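Local atomic coordinates of molybdopterin adenylyltransferase (Pyrococcus furiosus, PDB entry 4LHB), a protein that catalyses the ATP-dependent adenylylation of molybdopterin, a step in the biosynthesis of the molybdenum or tungsten cofactor, and assembles as a homohexamer. Residues D73-I76 against E77-A81; S110-P113 against L114-K117. All blocks are in the same frame, centred on the assembly; numbering follows the deposited sequence.

Contact 1: residues D73-I76 against E77-A81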
ATOM      1  N   ASP C  73      -3.769  -6.912 -24.549  1.00 36.55           N
ATOM      2  CA  ASP C  73      -4.094  -6.513 -23.182  1.00 35.34           C
ATOM      3  C   ASP C  73      -3.308  -7.401 -22.252  1.00 33.71           C
ATOM      4  O   ASP C  73      -3.843  -8.284 -21.630  1.00 38.08           O
ATOM      5  CB  ASP C  73      -5.620  -6.564 -22.931  1.00 38.16           C
ATOM      6  CG  ASP C  73      -6.134  -5.445 -21.929  1.00 50.88           C
ATOM      7  OD1 ASP C  73      -7.360  -5.204 -21.999  1.00 62.95           O
ATOM      8  OD2 ASP C  73      -5.387  -4.799 -21.074  1.00 46.42           O
ATOM      9  N   ASP C  74      -2.010  -7.144 -22.162  1.00 35.90           N
ATOM     10  CA  ASP C  74      -1.033  -8.028 -21.522  1.00 32.97           C
ATOM     11  C   ASP C  74       0.058  -7.177 -20.804  1.00 33.77           C
ATOM     12  O   ASP C  74       0.798  -6.425 -21.430  1.00 31.12           O
ATOM     13  CB  ASP C  74      -0.393  -8.896 -22.606  1.00 35.55           C
ATOM     14  CG  ASP C  74       0.706  -9.848 -22.065  1.00 36.55           C
ATOM     15  OD1 ASP C  74       1.814  -9.407 -21.750  1.00 36.30           O
ATOM     16  OD2 ASP C  74       0.468 -11.058 -21.986  1.00 39.09           O
ATOM     17  N   LYS C  75       0.180  -7.337 -19.496  1.00 31.47           N
ATOM     18  CA  LYS C  75       1.101  -6.527 -18.722  1.00 29.37           C
ATOM     19  C   LYS C  75       2.492  -6.408 -19.261  1.00 28.05           C
ATOM     20  O   LYS C  75       3.063  -5.346 -19.208  1.00 26.88           O
ATOM     21  CB  LYS C  75       1.182  -7.035 -17.288  1.00 27.69           C
ATOM     22  CG  LYS C  75       2.283  -6.441 -16.433  1.00 27.06           C
ATOM     23  CD  LYS C  75       1.881  -6.692 -14.988  1.00 28.92           C
ATOM     24  CE  LYS C  75       2.898  -6.292 -13.934  1.00 29.15           C
ATOM     25  NZ  LYS C  75       2.549  -6.950 -12.652  1.00 27.78           N
ATOM     26  N   ILE C  76       3.078  -7.515 -19.688  1.00 28.89           N
ATOM     27  CA  ILE C  76       4.474  -7.497 -20.074  1.00 27.29           C
ATOM     28  C   ILE C  76       4.606  -6.785 -21.404  1.00 28.23           C
ATOM     29  O   ILE C  76       5.574  -6.058 -21.593  1.00 28.08           O
ATOM     30  CB  ILE C  76       5.038  -8.896 -20.202  1.00 26.62           C
ATOM     31  CG1 ILE C  76       5.339  -9.461 -18.822  1.00 26.02           C
ATOM     32  CG2 ILE C  76       6.318  -8.919 -21.045  1.00 26.92           C
ATOM     33  CD1 ILE C  76       5.781 -10.918 -18.868  1.00 23.90           C
ATOM     34  N   GLU C  77       3.671  -7.012 -22.330  1.00 27.03           N
ATOM     35  CA  GLU C  77       3.703  -6.313 -23.620  1.00 29.17           C
ATOM     36  C   GLU C  77       3.536  -4.796 -23.472  1.00 31.02           C
ATOM     37  O   GLU C  77       4.292  -4.019 -24.091  1.00 27.06           O
ATOM     38  CB  GLU C  77       2.678  -6.865 -24.629  1.00 30.48           C
ATOM     39  CG  GLU C  77       3.016  -8.273 -25.151  1.00 33.23           C
ATOM     40  CD  GLU C  77       4.395  -8.323 -25.825  1.00 34.70           C
ATOM     41  OE1 GLU C  77       4.687  -7.498 -26.710  1.00 38.36           O
ATOM     42  OE2 GLU C  77       5.209  -9.173 -25.468  1.00 38.82           O
ATOM     43  N   VAL C  78       2.565  -4.397 -22.635  1.00 29.73           N
ATOM     44  CA  VAL C  78       2.326  -2.998 -22.334  1.00 26.79           C
ATOM     45  C   VAL C  78       3.552  -2.319 -21.742  1.00 28.71           C
ATOM     46  O   VAL C  78       3.966  -1.240 -22.202  1.00 28.65           O
ATOM     47  CB  VAL C  78       1.190  -2.825 -21.357  1.00 25.34           C
ATOM     48  CG1 VAL C  78       1.227  -1.397 -20.807  1.00 24.25           C
ATOM     49  CG2 VAL C  78      -0.139  -3.196 -22.021  1.00 21.48           C
ATOM     50  N   LEU C  79       4.157  -2.952 -20.747  1.00 29.41           N
ATOM     51  CA  LEU C  79       5.412  -2.445 -20.181  1.00 28.40           C
ATOM     52  C   LEU C  79       6.561  -2.413 -21.176  1.00 30.40           C
ATOM     53  O   LEU C  79       7.331  -1.471 -21.177  1.00 31.04           O
ATOM     54  CB  LEU C  79       5.797  -3.195 -18.941  1.00 26.79           C
ATOM     55  CG  LEU C  79       5.334  -2.538 -17.617  1.00 29.85           C
ATOM     56  CD1 LEU C  79       4.403  -1.347 -17.718  1.00 29.12           C
ATOM     57  CD2 LEU C  79       4.792  -3.553 -16.625  1.00 30.16           C
ATOM     58  N   ILE C  80       6.676  -3.420 -22.041  1.00 31.69           N
ATOM     59  CA  ILE C  80       7.758  -3.432 -23.024  1.00 31.32           C
ATOM     60  C   ILE C  80       7.562  -2.194 -23.924  1.00 28.93           C
ATOM     61  O   ILE C  80       8.497  -1.528 -24.283  1.00 29.96           O
ATOM     62  CB  ILE C  80       7.793  -4.764 -23.859  1.00 33.63           C
ATOM     63  CG1 ILE C  80       8.547  -5.891 -23.122  1.00 35.71           C
ATOM     64  CG2 ILE C  80       8.487  -4.611 -25.203  1.00 28.87           C
ATOM     65  CD1 ILE C  80       8.347  -7.297 -23.734  1.00 32.00           C
ATOM     66  N   ALA C  81       6.330  -1.913 -24.285  1.00 29.30           N
ATOM     67  CA  ALA C  81       6.025  -0.802 -25.152  1.00 30.93           C
ATOM     68  C   ALA C  81       6.370   0.539 -24.442  1.00 32.25           C
ATOM     69  O   ALA C  81       7.129   1.333 -24.954  1.00 33.93           O
ATOM     70  CB  ALA C  81       4.568  -0.861 -25.583  1.00 26.25           C
TER
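Asp74 caps the first turn of helix 75-87 by reaching forward to Glu77. It is the N-cap residue. From CB the side chain runs to CG, which lies anti to the backbone N (chi1 178°), and this swings the carboxylate over the start of the helix. CG stands 4.1 Å from Glu77 N. Beyond it, OD1 accepts a hydrogen bond from Glu77 N at 3.1 Å. The donor meets OD1 on its anti side, slightly out of the carboxylate plane. Ile76 N gives the same oxygen a second, weak bond. OD1 also rests 3.8 Å from Glu77 CG. The other oxygen, OD2, is bonded to Gln150 N of a second subunit.

The helical bonds start at the cap. Val78 N donates to Asp74 O at 2.9 Å, and Leu79 N and Ile80 N follow with Lys75 O and Ile76 O. Lys75 and Leu79 lie side by side, with Lys75 CG 3.8 Å from Leu79 CD2. The extended lysine carries NZ to the second subunit, where it forms a salt bridge with Asp116 and a hydrogen bond with Leu114 O. One residue along, Ile76 CG2 packs on Ile80 CD1 at 3.7 Å.

Asp74 is buried, yet both its oxygens have N-H partners. A carboxylate at this helix end probably gains from the helix dipole, and the cap is shared between the helix start and the subunit interface.

Contact 2: residues S110-P113 against L114-K117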
ATOM      1  N   SER C 110      -0.743  -2.093 -14.392  1.00 30.68           N
ATOM      2  CA  SER C 110       0.648  -2.304 -14.779  1.00 35.35           C
ATOM      3  C   SER C 110       1.521  -1.029 -14.606  1.00 36.25           C
ATOM      4  O   SER C 110       2.659  -1.093 -14.128  1.00 33.95           O
ATOM      5  CB  SER C 110       0.720  -2.870 -16.202  1.00 36.36           C
ATOM      6  OG  SER C 110      -0.278  -3.867 -16.385  1.00 35.55           O
ATOM      7  N   ILE C 111       0.941   0.120 -14.946  1.00 37.31           N
ATOM      8  CA  ILE C 111       1.656   1.400 -15.021  1.00 34.64           C
ATOM      9  C   ILE C 111       1.659   2.157 -13.684  1.00 32.78           C
ATOM     10  O   ILE C 111       2.699   2.535 -13.181  1.00 31.23           O
ATOM     11  CB  ILE C 111       1.040   2.278 -16.158  1.00 32.10           C
ATOM     12  CG1 ILE C 111       1.347   1.631 -17.501  1.00 32.79           C
ATOM     13  CG2 ILE C 111       1.588   3.694 -16.154  1.00 27.24           C
ATOM     14  CD1 ILE C 111       0.525   2.220 -18.639  1.00 33.14           C
ATOM     15  N   LYS C 112       0.492   2.372 -13.107  1.00 35.06           N
ATOM     16  CA  LYS C 112       0.359   3.228 -11.922  1.00 36.45           C
ATOM     17  C   LYS C 112       1.399   2.999 -10.828  1.00 35.52           C
ATOM     18  O   LYS C 112       1.882   3.953 -10.259  1.00 37.85           O
ATOM     19  CB  LYS C 112      -1.039   3.070 -11.351  1.00 38.60           C
ATOM     20  CG  LYS C 112      -1.342   3.924 -10.150  1.00 42.53           C
ATOM     21  CD  LYS C 112      -2.872   4.027  -9.959  1.00 48.73           C
ATOM     22  CE  LYS C 112      -3.251   4.615  -8.602  1.00 50.58           C
ATOM     23  NZ  LYS C 112      -4.695   4.933  -8.509  1.00 52.66           N
ATOM     24  N   PRO C 113       1.770   1.738 -10.539  1.00 34.46           N
ATOM     25  CA  PRO C 113       2.741   1.585  -9.465  1.00 32.81           C
ATOM     26  C   PRO C 113       4.158   2.143  -9.787  1.00 30.03           C
ATOM     27  O   PRO C 113       4.991   2.263  -8.900  1.00 28.55           O
ATOM     28  CB  PRO C 113       2.749   0.049  -9.206  1.00 36.96           C
ATOM     29  CG  PRO C 113       1.644  -0.550 -10.042  1.00 36.70           C
ATOM     30  CD  PRO C 113       1.407   0.437 -11.150  1.00 36.66           C
ATOM     31  N   LEU C 114       4.425   2.501 -11.029  1.00 28.68           N
ATOM     32  CA  LEU C 114       5.680   3.154 -11.394  1.00 29.80           C
ATOM     33  C   LEU C 114       5.736   4.703 -11.159  1.00 29.62           C
ATOM     34  O   LEU C 114       6.840   5.293 -11.107  1.00 28.51           O
ATOM     35  CB  LEU C 114       6.000   2.869 -12.864  1.00 31.52           C
ATOM     36  CG  LEU C 114       6.165   1.393 -13.254  1.00 34.60           C
ATOM     37  CD1 LEU C 114       6.592   1.237 -14.719  1.00 31.07           C
ATOM     38  CD2 LEU C 114       7.144   0.706 -12.299  1.00 36.05           C
ATOM     39  N   PHE C 115       4.586   5.350 -11.026  1.00 25.98           N
ATOM     40  CA  PHE C 115       4.542   6.788 -10.900  1.00 26.93           C
ATOM     41  C   PHE C 115       5.239   7.264  -9.653  1.00 25.65           C
ATOM     42  O   PHE C 115       4.899   6.807  -8.603  1.00 24.79           O
ATOM     43  CB  PHE C 115       3.092   7.290 -10.753  1.00 26.53           C
ATOM     44  CG  PHE C 115       2.249   7.070 -11.943  1.00 27.87           C
ATOM     45  CD1 PHE C 115       2.802   6.888 -13.192  1.00 29.68           C
ATOM     46  CD2 PHE C 115       0.869   7.064 -11.818  1.00 29.94           C
ATOM     47  CE1 PHE C 115       1.997   6.674 -14.300  1.00 30.12           C
ATOM     48  CE2 PHE C 115       0.056   6.869 -12.925  1.00 29.05           C
ATOM     49  CZ  PHE C 115       0.627   6.667 -14.169  1.00 29.18           C
ATOM     50  N   ASP C 116       6.147   8.229  -9.746  1.00 26.25           N
ATOM     51  CA  ASP C 116       6.633   8.903  -8.546  1.00 26.77           C
ATOM     52  C   ASP C 116       5.662   9.982  -8.059  1.00 26.68           C
ATOM     53  O   ASP C 116       5.638  10.279  -6.890  1.00 25.72           O
ATOM     54  CB  ASP C 116       8.016   9.465  -8.748  1.00 28.60           C
ATOM     55  CG  ASP C 116       8.991   8.414  -9.165  1.00 32.01           C
ATOM     56  OD1 ASP C 116       9.778   7.986  -8.309  1.00 42.79           O
ATOM     57  OD2 ASP C 116       8.971   7.973 -10.325  1.00 29.81           O
ATOM     58  N   LYS C 117       4.854  10.556  -8.935  1.00 26.75           N
ATOM     59  CA  LYS C 117       3.837  11.523  -8.513  1.00 29.16           C
ATOM     60  C   LYS C 117       2.594  11.236  -9.327  1.00 30.79           C
ATOM     61  O   LYS C 117       2.702  10.976 -10.517  1.00 31.95           O
ATOM     62  CB  LYS C 117       4.317  12.976  -8.763  1.00 31.04           C
ATOM     63  CG  LYS C 117       4.215  13.889  -7.522  1.00 32.87           C
ATOM     64  CD  LYS C 117       5.577  14.255  -6.964  1.00 34.19           C
ATOM     65  CE  LYS C 117       5.631  14.506  -5.471  1.00 34.81           C
ATOM     66  NZ  LYS C 117       4.903  15.639  -4.863  1.00 33.35           N
TER
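Ile111 and Phe115 meet where helix 107-111 gives way to a short 3-10 turn, which leads the chain toward strand 117-118. Ser110 comes first and turns back into its own helix, where OG bonds to Ile106 O. Ile111 follows, and it meets both Leu114 and Phe115. Its carbonyl O accepts from Leu114 N at 2.8 Å, an i to i+3 bond of the 3-10 kind. With chi1 at -68°, CG1 lies beside the backbone N and CG2 opposite it, and CG2 touches the Phe115 ring at CE1, 3.5 Å away.

Lys112 is next. Its O takes Phe115 N at 3.1 Å, with the donor well above the carbonyl plane. The extended side chain crosses that of Phe115 at about a right angle. Pro113 has no N-H to give; it packs on Pro113 of a second subunit. Leu114 of the two subunits also pack together.

The turn thus brings the ring back over the backbone it has just left. Lys112 CA sits over one face of the Phe115 ring, a CH-pi contact 4.0 Å from the centroid and 19° off the ring normal.

How the contacts relate
From the N terminus, contact 1 comes first: it opens helix 75-87, just after strand 64-71. The chain then passes through strand 92-96 to helix 107-111, where contact 2 closes the turn before strand 117-118. The two are in series, so neither encloses or crosses the other, and their centres lie about 14 Å apart. They still touch, through Lys75 and Leu79 on Ser110, and through Val78 and Leu79 on Ile111. Helix 75-87 is thereby joined to helix 107-111. Both contacts also reach a second subunit. The bridge from Lys75 is reciprocal: Asp116 of this chain holds Lys75 of that subunit, so contact 1 of one copy meets contact 2 of the other.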